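Local coordinates for hyperosmolarity resistance protein Emb (Staphylococcus epidermidis, PDB 6GV5) that binds surface-immobilised fibronectin and so mediates adherence of the bacterium to extracellular matrix, at residues A8-D11 with A12-I16; N35-S39 with R40-A44; F52-G55 with K56-L60; V64-A67 with S68-Q72; A90-K93 with G94-I97. One frame throughout, in Å; residues are numbered along the deposited sequence.

Contact 1: residues A8-D11 with A12-I16; sequences AKTD and AKQQI
D11 and Q15 face each other one turn apart on helix 2-18, an i to i+4 contact on the surface of the GA-module part of the chain. The link between them is a side-chain hydrogen bond from Q15 NE2 to D11 OD2, 2.9 Å long. It is somewhat bent, with an N-H...O angle of 143°. The carboxylate oxygen lies close to the amide plane of Q15, whereas the amide nitrogen approaches D11 on its syn side and about 33° out of the carboxylate plane, so the two flat groups are strongly twisted against each other. D11 reaches its partner because CG stands anti to the backbone N (chi1 171°), while the long, nearly straight chain of Q15 carries its amide across. Aspartate and glutamine suit this outer face: one accepts, the other donates. Q15 OE1 has a weak further bond to K51.

On another flank T10 and Q14 run alongside each other, T10 CG2 lying 3.6 Å from Q14 NE2. The hydroxyl of T10 turns instead to the carbonyl of Q6, one turn earlier. K13 folds over the backbone of K9, its CE 3.5 Å from K9 O. Their ammonium groups leave the helix: K9 NZ bonds to the carbonyls of N35 and Q37, and K13 NZ to N35 OD1.

A12, whose methyl takes little room and lies 3.5 Å from A8 O through CB, touches I34 of helix 24-35 and V43 of helix 40-65, so helix 2-18 packs against both.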
# COMPACT_ATOMS: atom_id res chain seq x y z
N ALA A 8 -24.65 -2.37 4.27
CA ALA A 8 -23.55 -2.44 3.31
C ALA A 8 -22.31 -1.73 3.85
O ALA A 8 -21.18 -2.19 3.65
CB ALA A 8 -23.98 -1.83 1.98
N LYS A 9 -22.50 -0.59 4.53
CA LYS A 9 -21.37 0.11 5.13
C LYS A 9 -20.71 -0.75 6.20
O LYS A 9 -19.48 -0.88 6.25
CB LYS A 9 -21.83 1.44 5.72
CG LYS A 9 -22.24 2.47 4.67
CD LYS A 9 -22.74 3.76 5.30
CE LYS A 9 -23.07 4.79 4.23
NZ LYS A 9 -23.65 6.04 4.80
N THR A 10 -21.52 -1.35 7.08
CA THR A 10 -20.98 -2.20 8.13
C THR A 10 -20.16 -3.35 7.54
O THR A 10 -19.04 -3.62 7.98
CB THR A 10 -22.11 -2.75 9.00
OG1 THR A 10 -22.76 -1.66 9.68
CG2 THR A 10 -21.59 -3.74 10.02
N ASP A 11 -20.70 -4.01 6.52
CA ASP A 11 -19.99 -5.12 5.88
C ASP A 11 -18.67 -4.65 5.30
O ASP A 11 -17.64 -5.31 5.46
CB ASP A 11 -20.86 -5.74 4.79
CG ASP A 11 -20.11 -6.74 3.95
OD1 ASP A 11 -19.85 -7.86 4.44
OD2 ASP A 11 -19.75 -6.41 2.79
N ALA A 12 -18.68 -3.51 4.60
CA ALA A 12 -17.46 -3.02 3.97
C ALA A 12 -16.40 -2.68 5.01
O ALA A 12 -15.22 -2.99 4.82
CB ALA A 12 -17.77 -1.79 3.11
N LYS A 13 -16.80 -2.04 6.11
CA LYS A 13 -15.83 -1.68 7.13
C LYS A 13 -15.26 -2.93 7.80
O LYS A 13 -14.06 -2.97 8.14
CB LYS A 13 -16.47 -0.76 8.17
CG LYS A 13 -16.81 0.61 7.63
CD LYS A 13 -17.40 1.50 8.71
CE LYS A 13 -18.82 1.09 9.08
NZ LYS A 13 -19.37 1.93 10.18
N GLN A 14 -16.08 -3.96 7.99
CA GLN A 14 -15.59 -5.21 8.54
C GLN A 14 -14.56 -5.86 7.62
O GLN A 14 -13.53 -6.35 8.08
CB GLN A 14 -16.76 -6.16 8.80
CG GLN A 14 -17.65 -5.71 9.95
CD GLN A 14 -18.91 -6.56 10.08
OE1 GLN A 14 -19.27 -7.30 9.17
NE2 GLN A 14 -19.58 -6.44 11.22
N GLN A 15 -14.83 -5.86 6.30
CA GLN A 15 -13.85 -6.40 5.37
C GLN A 15 -12.54 -5.62 5.44
O GLN A 15 -11.46 -6.21 5.44
CB GLN A 15 -14.40 -6.36 3.94
CG GLN A 15 -15.61 -7.25 3.71
CD GLN A 15 -15.92 -7.43 2.23
OE1 GLN A 15 -15.03 -7.71 1.43
NE2 GLN A 15 -17.19 -7.27 1.87
N ILE A 16 -12.63 -4.29 5.50
CA ILE A 16 -11.44 -3.46 5.53
C ILE A 16 -10.63 -3.73 6.79
O ILE A 16 -9.39 -3.73 6.77
CB ILE A 16 -11.83 -1.97 5.42
CG1 ILE A 16 -12.29 -1.66 3.99
CG2 ILE A 16 -10.65 -1.06 5.81
CD1 ILE A 16 -13.12 -0.39 3.86

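Contact 2: residues N35-S39 with R40-A44; sequences NQQTS and RANVA
R40, joined directly to S39, is the first residue of helix 40-65, and S39 is its N-cap. The long R40 side chain leads away from the cap and packs on K4 and A8 of helix 2-18. A41 follows in the first turn; its small CB passes 4.0 Å from S39 OG without crowding the capping oxygen.

N42 completes the cap. Its backbone N donates to S39 OG over 3.1 Å, with an N-H...O angle of 156°. Serine suits the place, since its short side chain, with OG between the backbone N and the carbonyl carbon (chi1 71°), can turn back to an amide of the first turn, where the i-4 carbonyl lies before the helix. The N42 side chain crosses that of Q37 at about a right angle, Q37 OE1 lying 3.3 Å from N42 CB and the amide planes 79° apart. Each amide has its polar partner elsewhere: N42 OD1 takes a bond from K45 NZ, and Q37 NE2 donates to I33 O.

V43 begins the regular helical bonding, its N donating to S39 O over 3.0 Å. Buried beside L5 of helix 2-18, it also meets the loop, its CG2 branch resting 3.6 Å from Q37 CB.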
# COMPACT_ATOMS: atom_id res chain seq x y z
N ASN A 35 -18.40 5.50 5.44
CA ASN A 35 -19.52 6.02 6.22
C ASN A 35 -20.19 7.20 5.54
O ASN A 35 -21.38 7.46 5.77
CB ASN A 35 -19.04 6.44 7.61
CG ASN A 35 -18.77 5.26 8.52
OD1 ASN A 35 -19.36 4.20 8.36
ND2 ASN A 35 -17.87 5.45 9.47
N GLN A 36 -19.47 7.93 4.69
CA GLN A 36 -20.00 9.13 4.06
C GLN A 36 -20.72 8.85 2.74
O GLN A 36 -21.25 9.79 2.13
CB GLN A 36 -18.87 10.14 3.80
N GLN A 37 -20.77 7.60 2.30
CA GLN A 37 -21.41 7.27 1.03
C GLN A 37 -22.93 7.25 1.18
O GLN A 37 -23.47 6.87 2.23
CB GLN A 37 -20.92 5.93 0.50
CG GLN A 37 -19.41 5.85 0.32
CD GLN A 37 -18.87 6.95 -0.56
OE1 GLN A 37 -19.32 7.15 -1.69
NE2 GLN A 37 -17.90 7.70 -0.04
N THR A 38 -23.61 7.66 0.12
CA THR A 38 -25.06 7.82 0.15
C THR A 38 -25.80 6.72 -0.61
O THR A 38 -27.03 6.71 -0.60
CB THR A 38 -25.45 9.18 -0.43
OG1 THR A 38 -25.09 9.24 -1.82
CG2 THR A 38 -24.74 10.30 0.32
N SER A 39 -25.09 5.81 -1.27
CA SER A 39 -25.72 4.72 -1.99
C SER A 39 -24.88 3.46 -1.85
O SER A 39 -23.67 3.53 -1.64
CB SER A 39 -25.90 5.05 -3.48
OG SER A 39 -24.64 5.05 -4.14
N ARG A 40 -25.54 2.31 -1.99
CA ARG A 40 -24.82 1.05 -1.94
C ARG A 40 -23.86 0.91 -3.11
O ARG A 40 -22.77 0.34 -2.97
CB ARG A 40 -25.81 -0.12 -1.91
CG ARG A 40 -26.48 -0.32 -0.56
CD ARG A 40 -27.50 -1.43 -0.63
NE ARG A 40 -28.69 -1.02 -1.37
CZ ARG A 40 -29.56 -1.86 -1.90
NH1 ARG A 40 -29.39 -3.17 -1.78
NH2 ARG A 40 -30.61 -1.39 -2.56
N ALA A 41 -24.24 1.41 -4.29
CA ALA A 41 -23.32 1.37 -5.42
C ALA A 41 -22.02 2.09 -5.09
O ALA A 41 -20.93 1.60 -5.40
CB ALA A 41 -23.99 1.98 -6.66
N ASN A 42 -22.12 3.26 -4.44
CA ASN A 42 -20.92 4.01 -4.11
C ASN A 42 -20.12 3.32 -3.01
O ASN A 42 -18.88 3.38 -3.01
CB ASN A 42 -21.29 5.43 -3.67
CG ASN A 42 -21.60 6.34 -4.84
OD1 ASN A 42 -21.21 6.07 -5.97
ND2 ASN A 42 -22.32 7.43 -4.57
N VAL A 43 -20.80 2.67 -2.07
CA VAL A 43 -20.09 1.89 -1.06
C VAL A 43 -19.28 0.79 -1.72
O VAL A 43 -18.12 0.54 -1.36
CB VAL A 43 -21.07 1.32 -0.02
CG1 VAL A 43 -20.35 0.33 0.91
CG2 VAL A 43 -21.70 2.45 0.79
N ALA A 44 -19.87 0.11 -2.71
CA ALA A 44 -19.17 -0.97 -3.38
C ALA A 44 -17.98 -0.45 -4.17
O ALA A 44 -16.93 -1.11 -4.22
CB ALA A 44 -20.13 -1.72 -4.32

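Contact 3: residues F52-G55 with K56-L60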
# COMPACT_ATOMS: atom_id res chain seq x y z
N PHE A 52 -8.21 -2.89 -3.81
CA PHE A 52 -7.09 -2.71 -4.72
C PHE A 52 -5.92 -2.05 -4.00
O PHE A 52 -4.77 -2.49 -4.11
CB PHE A 52 -7.51 -1.89 -5.93
CG PHE A 52 -6.39 -1.61 -6.89
CD1 PHE A 52 -5.85 -2.63 -7.66
CD2 PHE A 52 -5.87 -0.34 -7.02
CE1 PHE A 52 -4.81 -2.38 -8.54
CE2 PHE A 52 -4.83 -0.08 -7.90
CZ PHE A 52 -4.31 -1.10 -8.66
N LEU A 53 -6.21 -0.99 -3.24
CA LEU A 53 -5.18 -0.34 -2.44
C LEU A 53 -4.54 -1.33 -1.48
O LEU A 53 -3.32 -1.31 -1.27
CB LEU A 53 -5.78 0.84 -1.69
CG LEU A 53 -4.80 1.67 -0.86
CD1 LEU A 53 -3.85 2.43 -1.76
CD2 LEU A 53 -5.57 2.62 0.05
N ASN A 54 -5.34 -2.22 -0.89
CA ASN A 54 -4.79 -3.21 0.02
C ASN A 54 -3.78 -4.11 -0.68
O ASN A 54 -2.72 -4.41 -0.13
CB ASN A 54 -5.91 -4.05 0.64
CG ASN A 54 -5.38 -5.09 1.59
OD1 ASN A 54 -4.76 -4.75 2.61
ND2 ASN A 54 -5.59 -6.35 1.27
N GLY A 55 -4.08 -4.54 -1.91
CA GLY A 55 -3.14 -5.37 -2.63
C GLY A 55 -1.85 -4.64 -2.94
O GLY A 55 -0.76 -5.22 -2.88
N LYS A 56 -1.95 -3.35 -3.27
CA LYS A 56 -0.75 -2.58 -3.58
C LYS A 56 0.08 -2.36 -2.32
O LYS A 56 1.32 -2.39 -2.37
CB LYS A 56 -1.13 -1.24 -4.20
CG LYS A 56 -1.69 -1.37 -5.61
CD LYS A 56 -0.63 -1.88 -6.57
CE LYS A 56 -1.16 -2.03 -7.99
NZ LYS A 56 -0.14 -2.65 -8.88
N MET A 57 -0.59 -2.15 -1.18
CA MET A 57 0.13 -1.99 0.07
C MET A 57 0.81 -3.29 0.48
O MET A 57 1.91 -3.27 1.05
CB MET A 57 -0.80 -1.49 1.17
CG MET A 57 -1.14 -0.02 1.04
SD MET A 57 0.31 1.05 1.08
CE MET A 57 0.89 0.70 2.74
N GLU A 58 0.17 -4.44 0.23
CA GLU A 58 0.84 -5.72 0.42
C GLU A 58 2.11 -5.78 -0.42
O GLU A 58 3.17 -6.21 0.06
CB GLU A 58 -0.10 -6.87 0.07
CG GLU A 58 -1.21 -7.10 1.06
CD GLU A 58 -2.11 -8.26 0.68
OE1 GLU A 58 -2.07 -8.68 -0.50
OE2 GLU A 58 -2.85 -8.76 1.55
N GLU A 59 2.01 -5.40 -1.71
CA GLU A 59 3.17 -5.41 -2.58
C GLU A 59 4.25 -4.47 -2.06
O GLU A 59 5.45 -4.81 -2.09
CB GLU A 59 2.78 -4.97 -3.99
CG GLU A 59 1.87 -5.91 -4.75
CD GLU A 59 1.64 -5.41 -6.17
OE1 GLU A 59 2.61 -4.90 -6.77
OE2 GLU A 59 0.50 -5.52 -6.67
N LEU A 60 3.86 -3.29 -1.61
CA LEU A 60 4.84 -2.34 -1.09
C LEU A 60 5.51 -2.86 0.17
O LEU A 60 6.73 -2.76 0.32
CB LEU A 60 4.17 -1.00 -0.82
CG LEU A 60 5.11 0.08 -0.25
CD1 LEU A 60 6.19 0.50 -1.23
CD2 LEU A 60 4.27 1.28 0.18
O HOH W 1 -4.78 -8.25 3.32
O HOH W 2 -0.79 -8.01 -3.62
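The F52 ring carries the K56 chain over one face: K56 CG stands 4.2 Å from the ring centroid and 20° off its normal, a CH-pi contact displaced toward the rim. Further along, K56 CE stands above and just beyond the rim, 3.4 Å from F52 CZ. The phenyl group is brought there by a first torsion that sets CG anti to the backbone N (chi1 178°), while the lysine bends at chi2, so that its chain crosses the ring obliquely. A lysine serves well in this spot, apolar in its methylenes and polar at the end, where NZ bonds to N112 OD1 and makes a long salt bridge with E59.

The amide of N54 and the carboxylate of E58 are turned steeply against each other and do not bond directly. A water joins them, accepting from N54 ND2 at 2.9 Å and donating to E58 OE2 at 2.7 Å. N54 OD1 is bound in turn by the backbone N of L22. A second water donates to G55 O, 2.9 Å away, and weakly to E58 OE1.

On the inner side of helix 40-65 the apolar L53 and M57 meet loosely, CG to CG 4.5 Å, and both touch helix 24-35.

Charge here is thus kept at the ends of long chains: the two waters may solvate the E58 carboxylate, and the K56 ammonium probably gains from both its neutral and its acidic partner.

Contact 4: residues V64-A67 with S68-Q72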
# COMPACT_ATOMS: atom_id res chain seq x y z
N VAL A 64 9.56 -3.47 0.64
CA VAL A 64 10.35 -2.82 1.68
C VAL A 64 10.93 -3.86 2.63
O VAL A 64 12.11 -3.80 2.99
CB VAL A 64 9.48 -1.79 2.43
CG1 VAL A 64 10.19 -1.27 3.66
CG2 VAL A 64 9.11 -0.66 1.49
N ALA A 65 10.13 -4.85 3.02
CA ALA A 65 10.57 -5.80 4.03
C ALA A 65 11.70 -6.69 3.55
O ALA A 65 12.45 -7.21 4.37
CB ALA A 65 9.40 -6.68 4.49
N LYS A 66 11.83 -6.89 2.23
CA LYS A 66 12.87 -7.75 1.71
C LYS A 66 14.22 -7.05 1.56
O LYS A 66 15.15 -7.64 1.03
CB LYS A 66 12.44 -8.32 0.35
CG LYS A 66 12.39 -7.30 -0.77
CD LYS A 66 11.88 -7.90 -2.09
CE LYS A 66 12.81 -8.95 -2.63
NZ LYS A 66 12.38 -9.41 -3.99
N ALA A 67 14.37 -5.80 2.02
CA ALA A 67 15.56 -5.04 1.68
C ALA A 67 16.84 -5.67 2.22
O ALA A 67 17.88 -5.64 1.55
CB ALA A 67 15.43 -3.60 2.19
N SER A 68 16.81 -6.20 3.45
CA SER A 68 18.02 -6.82 3.99
C SER A 68 18.40 -8.08 3.22
O SER A 68 19.59 -8.33 3.00
CB SER A 68 17.84 -7.12 5.47
OG SER A 68 17.85 -5.93 6.23
N LEU A 69 17.41 -8.88 2.80
CA LEU A 69 17.70 -10.01 1.92
C LEU A 69 18.35 -9.56 0.62
O LEU A 69 19.29 -10.19 0.13
CB LEU A 69 16.42 -10.79 1.61
CG LEU A 69 16.09 -12.01 2.46
CD1 LEU A 69 14.74 -12.57 2.04
CD2 LEU A 69 17.17 -13.05 2.34
N VAL A 70 17.85 -8.47 0.03
CA VAL A 70 18.40 -7.95 -1.21
C VAL A 70 19.83 -7.48 -0.99
O VAL A 70 20.72 -7.78 -1.79
CB VAL A 70 17.51 -6.80 -1.74
CG1 VAL A 70 18.21 -6.05 -2.87
CG2 VAL A 70 16.15 -7.34 -2.22
N ARG A 71 20.07 -6.74 0.09
CA ARG A 71 21.42 -6.26 0.35
C ARG A 71 22.41 -7.40 0.49
O ARG A 71 23.57 -7.28 0.07
CB ARG A 71 21.48 -5.39 1.61
CG ARG A 71 20.74 -4.07 1.49
CD ARG A 71 20.94 -3.17 2.72
NE ARG A 71 19.96 -2.09 2.70
CZ ARG A 71 18.81 -2.10 3.34
NH1 ARG A 71 18.47 -3.12 4.13
NH2 ARG A 71 17.97 -1.08 3.19
N GLN A 72 21.97 -8.54 1.05
CA GLN A 72 22.87 -9.65 1.31
C GLN A 72 23.08 -10.51 0.08
O GLN A 72 24.19 -11.00 -0.15
CB GLN A 72 22.31 -10.50 2.46
CG GLN A 72 23.34 -11.44 3.07
CD GLN A 72 24.45 -10.69 3.77
OE1 GLN A 72 24.23 -9.67 4.43
NE2 GLN A 72 25.67 -11.19 3.61
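K66, the first residue after helix 40-65, meets V70 in the first turn of helix 67-73. It leaves helical geometry (psi 6°) and stands at the N-cap of the new helix, so one residue separates the two helices. Its carbonyl starts the fresh set of bonds, accepting from V70 N over 3.0 Å. The lysine side chain crosses the valine obliquely, K66 CE lying 3.7 Å from V70 CG2, because chi1 near 70° puts CG between the backbone N and the carbonyl carbon. Its aliphatic part touches the CG2 branch, and NZ carries on to a salt bridge with E122.

A67 continues the turn. Its O accepts from R71 N over 2.9 Å, and R71 CG comes within 3.3 Å of the same oxygen. The arginine, extended from CG to NE, lays one guanidinium face over A67, with A67 O on that face and NH1 3.6 Å from A67 CB; a methyl group is small enough to let the guanidinium lie there. S68 OG lies at the edge of that group, in its plane, while NE makes a salt bridge to E88.

A67 and V70, both buried, rest on Y87 of helix 81-99, and V70 also touches E122 of helix 108-123, so the short helix 67-73 packs against both.

Contact 5: residues A90-K93 with G94-I97; sequences AIAK and GQEI
Q95 lies back along its own helix toward I91 and A92, one turn earlier. Its CB sits 3.6 Å from A92 O. CG, anti to the carbonyl carbon (chi1 -71°), passes 3.4 Å from I91 O, the oxygen that also accepts the backbone N of Q95 over 2.9 Å. CD meets two atoms of the same residue, I91 O at 3.8 Å and the branch methyl I91 CG2 at 3.9 Å. At the tip the amide divides its contacts: NE2 stays by the same methyl, 3.7 Å from I91 CG2, and OE1 turns toward the backbone, 3.7 Å from A92 CA. Glutamine suits this border position: its CG packs on V64 of helix 40-65, and its amide lies against the preceding turn.

The turn belongs to helix 81-99, which packs with helices 40-65 and 108-123 in the helical bundle of the FIVAR part. G94, bound through its N to A90 O, has no side chain, and L60 and V64 of helix 40-65 can approach its CA closely. Apolar I91 is buried, whereas the K93 side chain touches E117 on helix 108-123. I97, partly exposed, leans back over the preceding turn, its CG1 3.6 Å from K93 O, and beyond this it touches L60, I111 and T114.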
# COMPACT_ATOMS: atom_id res chain seq x y z
N ALA A 90 14.78 4.72 -2.60
CA ALA A 90 13.47 4.14 -2.90
C ALA A 90 12.90 3.40 -1.69
O ALA A 90 11.71 3.52 -1.39
CB ALA A 90 13.57 3.21 -4.11
N ILE A 91 13.74 2.64 -0.98
CA ILE A 91 13.27 1.93 0.21
C ILE A 91 12.80 2.92 1.26
O ILE A 91 11.75 2.73 1.89
CB ILE A 91 14.39 1.02 0.76
CG1 ILE A 91 14.59 -0.20 -0.14
CG2 ILE A 91 14.10 0.59 2.21
CD1 ILE A 91 13.41 -1.15 -0.22
N ALA A 92 13.53 4.02 1.45
CA ALA A 92 13.14 5.03 2.43
C ALA A 92 11.79 5.64 2.09
O ALA A 92 10.99 5.91 2.99
CB ALA A 92 14.22 6.11 2.51
N LYS A 93 11.52 5.88 0.80
CA LYS A 93 10.21 6.40 0.42
C LYS A 93 9.11 5.40 0.77
O LYS A 93 8.04 5.78 1.26
CB LYS A 93 10.19 6.72 -1.07
CG LYS A 93 11.04 7.90 -1.50
CD LYS A 93 10.95 8.12 -3.01
CE LYS A 93 11.84 9.26 -3.48
NZ LYS A 93 11.36 10.59 -3.01
N GLY A 94 9.35 4.12 0.51
CA GLY A 94 8.38 3.12 0.90
C GLY A 94 8.15 3.07 2.40
O GLY A 94 7.01 2.93 2.85
N GLN A 95 9.22 3.18 3.19
CA GLN A 95 9.09 3.18 4.64
C GLN A 95 8.29 4.38 5.11
O GLN A 95 7.49 4.27 6.05
CB GLN A 95 10.48 3.19 5.28
CG GLN A 95 11.22 1.89 5.13
CD GLN A 95 12.66 2.01 5.53
OE1 GLN A 95 13.19 3.12 5.64
NE2 GLN A 95 13.31 0.88 5.77
N GLU A 96 8.49 5.53 4.48
CA GLU A 96 7.73 6.73 4.82
C GLU A 96 6.23 6.48 4.68
O GLU A 96 5.44 6.90 5.54
CB GLU A 96 8.17 7.89 3.94
CG GLU A 96 7.55 9.24 4.31
CD GLU A 96 8.18 9.85 5.55
OE1 GLU A 96 9.24 9.36 5.99
OE2 GLU A 96 7.61 10.83 6.08
N ILE A 97 5.82 5.81 3.61
CA ILE A 97 4.41 5.52 3.41
C ILE A 97 3.89 4.58 4.48
O ILE A 97 2.86 4.83 5.11
CB ILE A 97 4.18 4.95 2.00
CG1 ILE A 97 4.49 6.00 0.94
CG2 ILE A 97 2.75 4.45 1.86
CD1 ILE A 97 4.52 5.48 -0.47

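The five contacts come in series along an elongated, all-helical chain. Contacts 1 and 2 lie at one end, centres 11 Å apart, joined by lysines of helix 2-18 that bind the end of helix 24-35 and the loop after it. Contact 4 lies on the other side of the chain's centre, its centre about 40 Å from that of contact 2, yet both use helix 40-65. Contact 3, only about 4 Å from the chain's centre, sits where the GA and FIVAR ranges meet on this helix. Contact 5 on helix 81-99 packs against contacts 3 and 4 through L60, V64 and A67. One continuous helix thus joins the two parts, consistent with a rod-like surface adhesin.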